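Long-range contacts in insect group II chitinase (Ostrinia furnacalis, PDB 5Y2A), which hydrolyses chitin as the second catalytic domain of a family 18 chitinase, probably by internal cleavage of its beta-1,4-linked N-acetylglucosamine chains: residues A[190-195]-A[241-246]; A[209-214]-A[222-227]. One frame throughout, in Å; residues are numbered along the deposited sequence.

Interaction 1: residues A[190-195]-A[241-246]; sequences ISLMTY and LVVGVP
With chi1 at 36°, OG1 of Thr-194 sits between its own backbone N and carbonyl carbon and reaches the carbonyl oxygen of Gly-244, donating a hydrogen bond of 2.7 Å from OG1 to O. CB of Tyr-195 rests on CB of Pro-246 at 3.8 Å, and a chi1 of 39° turns the ring back along the proline, with CD2 3.9 Å from Pro-246 N; the two side chains run past each other in opposite directions. Earlier, the segments pair as parallel strands: Val-242 N gives to Ile-190 O, Leu-192 N to Val-242 O at 2.8 Å, and Gly-244 N to Leu-192 O, the last bent to 138° at the hydrogen. Met-193 and Thr-194 are each the centre of an inverse gamma turn, and the Thr-194 hydroxyl and a water donating to Thr-194 O link this part to Gly-244 O. A beta carbon on Gly-244 would clash with Leu-192 O. On one face CD2 of Leu-192 meets CD2 of Leu-241 at 4.0 Å under helix 224-233; on the other, Met-341 of strand 339-343 touches Ser-191 and Val-242. Strand 162-167 flanks 190-192 on the side away from 241-246, as the preceding strand of the TIM barrel.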
ATOM      1  N   ILE A 190     -22.993  -1.273 -17.537  1.00 15.47           N
ATOM      2  CA  ILE A 190     -21.600  -0.848 -17.555  1.00 15.56           C
ATOM      3  C   ILE A 190     -21.430   0.149 -16.421  1.00 15.53           C
ATOM      4  O   ILE A 190     -22.023   1.234 -16.449  1.00 15.89           O
ATOM      5  CB  ILE A 190     -21.213  -0.226 -18.902  1.00 15.18           C
ATOM      6  CG1 ILE A 190     -21.276  -1.270 -20.018  1.00 17.85           C
ATOM      7  CG2 ILE A 190     -19.841   0.394 -18.834  1.00 16.94           C
ATOM      8  CD1 ILE A 190     -21.233  -0.659 -21.390  1.00 19.52           C
ATOM      9  N   SER A 191     -20.639  -0.210 -15.418  1.00 15.21           N
ATOM     10  CA  SER A 191     -20.386   0.685 -14.293  1.00 13.93           C
ATOM     11  C   SER A 191     -19.164   1.534 -14.624  1.00 14.20           C
ATOM     12  O   SER A 191     -18.032   1.044 -14.599  1.00 14.90           O
ATOM     13  CB  SER A 191     -20.184  -0.098 -12.997  1.00 14.20           C
ATOM     14  OG  SER A 191     -21.430  -0.555 -12.473  1.00 13.83           O
ATOM     15  N   LEU A 192     -19.396   2.807 -14.926  1.00 13.73           N
ATOM     16  CA  LEU A 192     -18.296   3.728 -15.186  1.00 14.33           C
ATOM     17  C   LEU A 192     -17.599   4.060 -13.875  1.00 16.32           C
ATOM     18  O   LEU A 192     -18.236   4.549 -12.938  1.00 11.81           O
ATOM     19  CB  LEU A 192     -18.820   4.999 -15.846  1.00 15.72           C
ATOM     20  CG  LEU A 192     -19.681   4.814 -17.100  1.00 13.94           C
ATOM     21  CD1 LEU A 192     -20.244   6.165 -17.521  1.00 15.34           C
ATOM     22  CD2 LEU A 192     -18.866   4.186 -18.227  1.00 13.76           C
ATOM     23  N   MET A 193     -16.294   3.800 -13.795  1.00 11.42           N
ATOM     24  CA  MET A 193     -15.542   4.149 -12.587  1.00 13.17           C
ATOM     25  C   MET A 193     -15.156   5.628 -12.657  1.00 15.77           C
ATOM     26  O   MET A 193     -13.992   6.011 -12.795  1.00 14.98           O
ATOM     27  CB  MET A 193     -14.341   3.235 -12.414  1.00 13.21           C
ATOM     28  CG  MET A 193     -14.756   1.820 -12.055  1.00 13.63           C
ATOM     29  SD  MET A 193     -13.342   0.740 -11.738  1.00 21.19           S
ATOM     30  CE  MET A 193     -12.813   0.477 -13.413  1.00 16.17           C
ATOM     31  N   THR A 194     -16.186   6.466 -12.533  1.00 13.09           N
ATOM     32  CA  THR A 194     -16.057   7.914 -12.683  1.00 13.36           C
ATOM     33  C   THR A 194     -15.520   8.556 -11.398  1.00 15.05           C
ATOM     34  O   THR A 194     -16.166   9.373 -10.747  1.00 14.89           O
ATOM     35  CB  THR A 194     -17.400   8.497 -13.104  1.00 14.84           C
ATOM     36  OG1 THR A 194     -18.464   7.775 -12.465  1.00 14.15           O
ATOM     37  CG2 THR A 194     -17.568   8.362 -14.611  1.00 13.28           C
ATOM     38  N   TYR A 195     -14.297   8.158 -11.045  1.00 12.82           N
ATOM     39  CA  TYR A 195     -13.608   8.699  -9.881  1.00 13.33           C
ATOM     40  C   TYR A 195     -12.124   8.390 -10.014  1.00 13.82           C
ATOM     41  O   TYR A 195     -11.694   7.699 -10.940  1.00 14.11           O
ATOM     42  CB  TYR A 195     -14.178   8.144  -8.574  1.00 12.77           C
ATOM     43  CG  TYR A 195     -14.550   6.681  -8.615  1.00 14.18           C
ATOM     44  CD1 TYR A 195     -13.568   5.691  -8.648  1.00 12.89           C
ATOM     45  CD2 TYR A 195     -15.882   6.289  -8.614  1.00 13.32           C
ATOM     46  CE1 TYR A 195     -13.909   4.347  -8.676  1.00 14.28           C
ATOM     47  CE2 TYR A 195     -16.230   4.945  -8.648  1.00 14.89           C
ATOM     48  CZ  TYR A 195     -15.243   3.984  -8.677  1.00 14.87           C
ATOM     49  OH  TYR A 195     -15.587   2.654  -8.704  1.00 15.16           O
ATOM     50  N   LEU A 241     -25.444   2.469 -19.096  1.00 17.10           N
ATOM     51  CA  LEU A 241     -24.398   3.192 -18.386  1.00 16.72           C
ATOM     52  C   LEU A 241     -24.821   3.477 -16.952  1.00 16.21           C
ATOM     53  O   LEU A 241     -25.882   4.053 -16.706  1.00 15.85           O
ATOM     54  CB  LEU A 241     -24.056   4.494 -19.107  1.00 18.57           C
ATOM     55  CG  LEU A 241     -23.441   4.305 -20.495  1.00 17.74           C
ATOM     56  CD1 LEU A 241     -23.167   5.655 -21.150  1.00 17.55           C
ATOM     57  CD2 LEU A 241     -22.162   3.469 -20.393  1.00 15.81           C
ATOM     58  N   VAL A 242     -23.974   3.091 -16.007  1.00 16.83           N
ATOM     59  CA  VAL A 242     -24.211   3.318 -14.587  1.00 12.44           C
ATOM     60  C   VAL A 242     -23.067   4.184 -14.072  1.00 14.90           C
ATOM     61  O   VAL A 242     -21.895   3.808 -14.198  1.00 13.31           O
ATOM     62  CB  VAL A 242     -24.315   1.987 -13.822  1.00 14.58           C
ATOM     63  CG1 VAL A 242     -24.374   2.225 -12.314  1.00 11.54           C
ATOM     64  CG2 VAL A 242     -25.546   1.212 -14.297  1.00 15.87           C
ATOM     65  N   VAL A 243     -23.400   5.338 -13.499  1.00 13.73           N
ATOM     66  CA  VAL A 243     -22.398   6.346 -13.163  1.00 12.12           C
ATOM     67  C   VAL A 243     -21.933   6.143 -11.723  1.00 13.51           C
ATOM     68  O   VAL A 243     -22.717   6.285 -10.780  1.00 10.95           O
ATOM     69  CB  VAL A 243     -22.946   7.765 -13.372  1.00 15.05           C
ATOM     70  CG1 VAL A 243     -21.949   8.800 -12.870  1.00 14.49           C
ATOM     71  CG2 VAL A 243     -23.251   7.990 -14.849  1.00 15.84           C
ATOM     72  N   GLY A 244     -20.652   5.820 -11.558  1.00 13.59           N
ATOM     73  CA  GLY A 244     -20.107   5.623 -10.229  1.00 10.40           C
ATOM     74  C   GLY A 244     -19.939   6.925  -9.468  1.00 14.66           C
ATOM     75  O   GLY A 244     -19.636   7.980 -10.030  1.00 14.07           O
ATOM     76  N   VAL A 245     -20.140   6.836  -8.159  1.00 11.52           N
ATOM     77  CA  VAL A 245     -19.972   7.956  -7.237  1.00 13.13           C
ATOM     78  C   VAL A 245     -19.009   7.491  -6.152  1.00 11.35           C
ATOM     79  O   VAL A 245     -19.260   6.456  -5.518  1.00 11.80           O
ATOM     80  CB  VAL A 245     -21.318   8.391  -6.630  1.00 12.59           C
ATOM     81  CG1 VAL A 245     -21.126   9.553  -5.652  1.00 13.76           C
ATOM     82  CG2 VAL A 245     -22.333   8.743  -7.720  1.00 12.39           C
ATOM     83  N   PRO A 246     -17.912   8.207  -5.895  1.00 15.27           N
ATOM     84  CA  PRO A 246     -17.001   7.806  -4.812  1.00 12.21           C
ATOM     85  C   PRO A 246     -17.560   8.229  -3.457  1.00 12.97           C
ATOM     86  O   PRO A 246     -18.035   9.355  -3.290  1.00 11.20           O
ATOM     87  CB  PRO A 246     -15.709   8.562  -5.142  1.00 11.49           C
ATOM     88  CG  PRO A 246     -16.213   9.838  -5.797  1.00 12.70           C
ATOM     89  CD  PRO A 246     -17.446   9.421  -6.591  1.00 14.20           C
TER
HETATM   90  O   HOH W   1     -18.543  10.446  -9.916  1.00 12.33           O

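Interaction 2: residues A[209-214]-A[222-227]; sequences APMYVH and FNVNFT. With NAG (2-acetamido-2-deoxy-beta-D-glucopyranose), chain C.
Two backbone hydrogen bonds join the segments, both from the first turn of helix 224-233 to the preceding loop. Val-224 N donates to Pro-210 O at 2.7 Å, and Asn-225 N to Met-211 O at 2.9 Å, so that loop carbonyls occupy N-H groups of the helix start; CG2 of Val-224 also rests close to Pro-210 O. A third such N-H is met within the helix segment: OD1 of Asn-223, the N-cap, accepts from Phe-226 N at 2.9 Å, the donor standing above the carbonyl plane, while its ND2 turns to Asn-220 O and lies beside CG2 of Val-213.

The apolar contact is made by Met-211. Its CG is anti to the backbone N (chi1 -179°) and the chain then bends at chi2 (67°), which brings SD to CB of Val-224 at 3.9 Å.

The covalent link is an N-glycosidic bond from Asn-225 ND2 to C1 of an N-acetylglucosamine. Its acetamido methyl C8 lies over one face of the Tyr-212 ring, offset toward the rim, 3.3 Å above the plane, consistent with a CH-pi contact; Met-211 CG covers the opposite face, and Asn-225 CG sits in plane at the edge. An alanine in place of Tyr-212 would leave the sugar methyl without its aromatic platform and is likely to let the glycan swing more freely. Tyr-212 OH is held by His-327 and Asn-225 OD1 by Tyr-331, both of helix 322-334. The sequence Asn-Phe-Thr at 225-227 is a classic N-glycosylation sequon, here placed on a capped helix start with an aromatic ring packed against the acetamido group of the first sugar.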
ATOM      1  N   ALA A 209     -13.351  13.450  -8.360  1.00 11.97           N
ATOM      2  CA  ALA A 209     -14.396  13.139  -9.339  1.00 13.74           C
ATOM      3  C   ALA A 209     -15.062  14.420  -9.816  1.00 15.60           C
ATOM      4  O   ALA A 209     -16.227  14.694  -9.500  1.00 13.33           O
ATOM      5  CB  ALA A 209     -15.425  12.180  -8.740  1.00 12.40           C
ATOM      6  N   PRO A 210     -14.356  15.219 -10.619  1.00 15.44           N
ATOM      7  CA  PRO A 210     -14.970  16.434 -11.170  1.00 15.18           C
ATOM      8  C   PRO A 210     -16.177  16.085 -12.024  1.00 14.78           C
ATOM      9  O   PRO A 210     -16.178  15.091 -12.749  1.00 15.11           O
ATOM     10  CB  PRO A 210     -13.846  17.055 -12.012  1.00 16.24           C
ATOM     11  CG  PRO A 210     -12.573  16.360 -11.577  1.00 15.53           C
ATOM     12  CD  PRO A 210     -13.003  14.988 -11.155  1.00 15.44           C
ATOM     13  N   MET A 211     -17.229  16.894 -11.900  1.00 15.37           N
ATOM     14  CA  MET A 211     -18.454  16.665 -12.659  1.00 18.88           C
ATOM     15  C   MET A 211     -18.397  17.309 -14.041  1.00 19.59           C
ATOM     16  O   MET A 211     -18.678  16.649 -15.047  1.00 17.77           O
ATOM     17  CB  MET A 211     -19.659  17.191 -11.876  1.00 17.19           C
ATOM     18  CG  MET A 211     -20.983  16.964 -12.577  1.00 17.30           C
ATOM     19  SD  MET A 211     -21.400  15.215 -12.670  1.00 20.37           S
ATOM     20  CE  MET A 211     -22.165  15.093 -14.278  1.00 20.35           C
ATOM     21  N   TYR A 212     -18.025  18.589 -14.100  1.00 17.69           N
ATOM     22  CA  TYR A 212     -17.934  19.346 -15.342  1.00 21.74           C
ATOM     23  C   TYR A 212     -16.548  19.969 -15.444  1.00 23.98           C
ATOM     24  O   TYR A 212     -15.789  20.000 -14.474  1.00 19.45           O
ATOM     25  CB  TYR A 212     -19.022  20.434 -15.417  1.00 19.07           C
ATOM     26  CG  TYR A 212     -20.421  19.882 -15.235  1.00 19.51           C
ATOM     27  CD1 TYR A 212     -20.954  18.988 -16.155  1.00 20.99           C
ATOM     28  CD2 TYR A 212     -21.197  20.242 -14.143  1.00 20.58           C
ATOM     29  CE1 TYR A 212     -22.226  18.465 -15.995  1.00 20.88           C
ATOM     30  CE2 TYR A 212     -22.474  19.732 -13.974  1.00 22.30           C
ATOM     31  CZ  TYR A 212     -22.983  18.843 -14.906  1.00 21.22           C
ATOM     32  OH  TYR A 212     -24.248  18.325 -14.745  1.00 20.07           O
ATOM     33  N   VAL A 213     -16.224  20.466 -16.645  1.00 21.69           N
ATOM     34  CA  VAL A 213     -14.944  21.133 -16.868  1.00 23.70           C
ATOM     35  C   VAL A 213     -14.798  22.318 -15.924  1.00 24.73           C
ATOM     36  O   VAL A 213     -15.751  23.067 -15.677  1.00 25.34           O
ATOM     37  CB  VAL A 213     -14.821  21.574 -18.338  1.00 22.81           C
ATOM     38  CG1 VAL A 213     -13.605  22.474 -18.539  1.00 26.57           C
ATOM     39  CG2 VAL A 213     -14.733  20.369 -19.253  1.00 22.95           C
ATOM     40  N   HIS A 214     -13.593  22.489 -15.388  1.00 22.87           N
ATOM     41  CA  HIS A 214     -13.253  23.588 -14.502  1.00 28.67           C
ATOM     42  C   HIS A 214     -12.196  24.429 -15.199  1.00 28.53           C
ATOM     43  O   HIS A 214     -11.428  23.918 -16.020  1.00 26.21           O
ATOM     44  CB  HIS A 214     -12.740  23.050 -13.149  1.00 23.66           C
ATOM     45  CG  HIS A 214     -12.616  24.085 -12.074  1.00 25.57           C
ATOM     46  ND1 HIS A 214     -11.548  24.954 -11.992  1.00 27.01           N
ATOM     47  CD2 HIS A 214     -13.417  24.375 -11.021  1.00 26.07           C
ATOM     48  CE1 HIS A 214     -11.702  25.738 -10.941  1.00 27.17           C
ATOM     49  NE2 HIS A 214     -12.826  25.406 -10.332  1.00 29.70           N
ATOM     50  N   PHE A 222     -11.115  15.073 -18.151  1.00 21.26           N
ATOM     51  CA  PHE A 222     -11.050  14.500 -16.804  1.00 20.36           C
ATOM     52  C   PHE A 222     -12.242  14.959 -15.957  1.00 16.63           C
ATOM     53  O   PHE A 222     -12.100  15.643 -14.947  1.00 16.99           O
ATOM     54  CB  PHE A 222      -9.730  14.864 -16.132  1.00 19.68           C
ATOM     55  CG  PHE A 222      -8.597  13.938 -16.472  1.00 20.86           C
ATOM     56  CD1 PHE A 222      -8.191  13.767 -17.787  1.00 25.22           C
ATOM     57  CD2 PHE A 222      -7.931  13.241 -15.475  1.00 19.62           C
ATOM     58  CE1 PHE A 222      -7.143  12.919 -18.104  1.00 23.76           C
ATOM     59  CE2 PHE A 222      -6.885  12.385 -15.788  1.00 22.03           C
ATOM     60  CZ  PHE A 222      -6.491  12.226 -17.104  1.00 26.27           C
ATOM     61  N   ASN A 223     -13.440  14.589 -16.402  1.00 17.75           N
ATOM     62  CA  ASN A 223     -14.636  14.910 -15.634  1.00 16.41           C
ATOM     63  C   ASN A 223     -15.747  13.944 -16.019  1.00 16.59           C
ATOM     64  O   ASN A 223     -15.743  13.369 -17.112  1.00 16.80           O
ATOM     65  CB  ASN A 223     -15.073  16.366 -15.844  1.00 19.69           C
ATOM     66  CG  ASN A 223     -15.319  16.700 -17.303  1.00 21.57           C
ATOM     67  OD1 ASN A 223     -16.420  16.512 -17.809  1.00 19.03           O
ATOM     68  ND2 ASN A 223     -14.294  17.216 -17.982  1.00 23.04           N
ATOM     69  N   VAL A 224     -16.701  13.777 -15.097  1.00 15.03           N
ATOM     70  CA  VAL A 224     -17.756  12.776 -15.278  1.00 15.19           C
ATOM     71  C   VAL A 224     -18.545  13.043 -16.550  1.00 17.40           C
ATOM     72  O   VAL A 224     -18.854  12.119 -17.319  1.00 16.70           O
ATOM     73  CB  VAL A 224     -18.682  12.753 -14.047  1.00 16.43           C
ATOM     74  CG1 VAL A 224     -19.880  11.840 -14.291  1.00 15.82           C
ATOM     75  CG2 VAL A 224     -17.910  12.315 -12.801  1.00 14.87           C
ATOM     76  N   ASN A 225     -18.899  14.305 -16.785  1.00 15.42           N
ATOM     77  CA  ASN A 225     -19.754  14.628 -17.922  1.00 17.16           C
ATOM     78  C   ASN A 225     -19.093  14.245 -19.241  1.00 18.62           C
ATOM     79  O   ASN A 225     -19.745  13.671 -20.122  1.00 19.36           O
ATOM     80  CB  ASN A 225     -20.111  16.111 -17.898  1.00 18.73           C
ATOM     81  CG  ASN A 225     -21.024  16.503 -19.035  1.00 20.85           C
ATOM     82  OD1 ASN A 225     -22.025  15.841 -19.309  1.00 20.01           O
ATOM     83  ND2 ASN A 225     -20.670  17.580 -19.716  1.00 21.66           N
ATOM     84  N   PHE A 226     -17.792  14.508 -19.390  1.00 18.00           N
ATOM     85  CA  PHE A 226     -17.122  14.063 -20.606  1.00 18.89           C
ATOM     86  C   PHE A 226     -17.138  12.546 -20.700  1.00 19.72           C
ATOM     87  O   PHE A 226     -17.472  11.982 -21.749  1.00 19.84           O
ATOM     88  CB  PHE A 226     -15.681  14.572 -20.681  1.00 19.05           C
ATOM     89  CG  PHE A 226     -14.972  14.138 -21.939  1.00 22.57           C
ATOM     90  CD1 PHE A 226     -14.391  12.875 -22.035  1.00 19.68           C
ATOM     91  CD2 PHE A 226     -14.925  14.977 -23.043  1.00 21.28           C
ATOM     92  CE1 PHE A 226     -13.771  12.464 -23.199  1.00 21.58           C
ATOM     93  CE2 PHE A 226     -14.299  14.576 -24.206  1.00 22.38           C
ATOM     94  CZ  PHE A 226     -13.725  13.315 -24.287  1.00 24.58           C
ATOM     95  N   THR A 227     -16.767  11.868 -19.609  1.00 17.76           N
ATOM     96  CA  THR A 227     -16.697  10.410 -19.619  1.00 15.50           C
ATOM     97  C   THR A 227     -18.004   9.793 -20.096  1.00 19.17           C
ATOM     98  O   THR A 227     -18.010   8.877 -20.929  1.00 18.51           O
ATOM     99  CB  THR A 227     -16.353   9.892 -18.221  1.00 17.17           C
ATOM    100  OG1 THR A 227     -15.101  10.443 -17.790  1.00 16.40           O
ATOM    101  CG2 THR A 227     -16.276   8.380 -18.230  1.00 14.83           C
TER
HETATM  102  C1  NAG C   1     -21.444  18.037 -20.833  1.00 24.90           C
HETATM  103  C2  NAG C   1     -21.639  19.547 -20.831  1.00 26.09           C
HETATM  104  C3  NAG C   1     -22.373  19.992 -22.098  1.00 32.20           C
HETATM  105  C4  NAG C   1     -21.704  19.440 -23.354  1.00 35.49           C
HETATM  106  C5  NAG C   1     -21.462  17.939 -23.214  1.00 33.78           C
HETATM  107  C6  NAG C   1     -20.655  17.356 -24.353  1.00 32.39           C
HETATM  108  C7  NAG C   1     -21.901  20.942 -18.830  1.00 24.93           C
HETATM  109  C8  NAG C   1     -22.804  21.333 -17.698  1.00 26.82           C
HETATM  110  N2  NAG C   1     -22.366  19.997 -19.654  1.00 22.36           N
HETATM  111  O3  NAG C   1     -22.398  21.415 -22.114  1.00 34.96           O
HETATM  112  O4  NAG C   1     -22.574  19.567 -24.476  1.00 41.17           O
HETATM  113  O5  NAG C   1     -20.750  17.653 -22.002  1.00 26.90           O
HETATM  114  O6  NAG C   1     -19.308  17.808 -24.328  1.00 37.35           O
HETATM  115  O7  NAG C   1     -20.796  21.448 -18.983  1.00 25.64           O

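In the fold
From the N terminus, the chain first lays down strands 4-10, 34-42, 75-81, 119-123 and 162-167, then strand 189-192, and makes a long excursion of loop before helix 224-233 and strand 241-254. Interaction 1 closes this last circuit by setting strands 189-192 and 241-254 side by side in the barrel wall. Interaction 2 falls entirely within it, closing a much shorter loop between 209-214 and the start of the glycosylated helix; the two are nested and do not cross. Their centres lie about 12 Å apart, yet they touch: the methyl of Ala-209 packs on Thr-194 and Pro-246, and Val-224 and Thr-227 pack on Thr-194, so loop 209-214 and helix 224-233 both meet the barrel wall there.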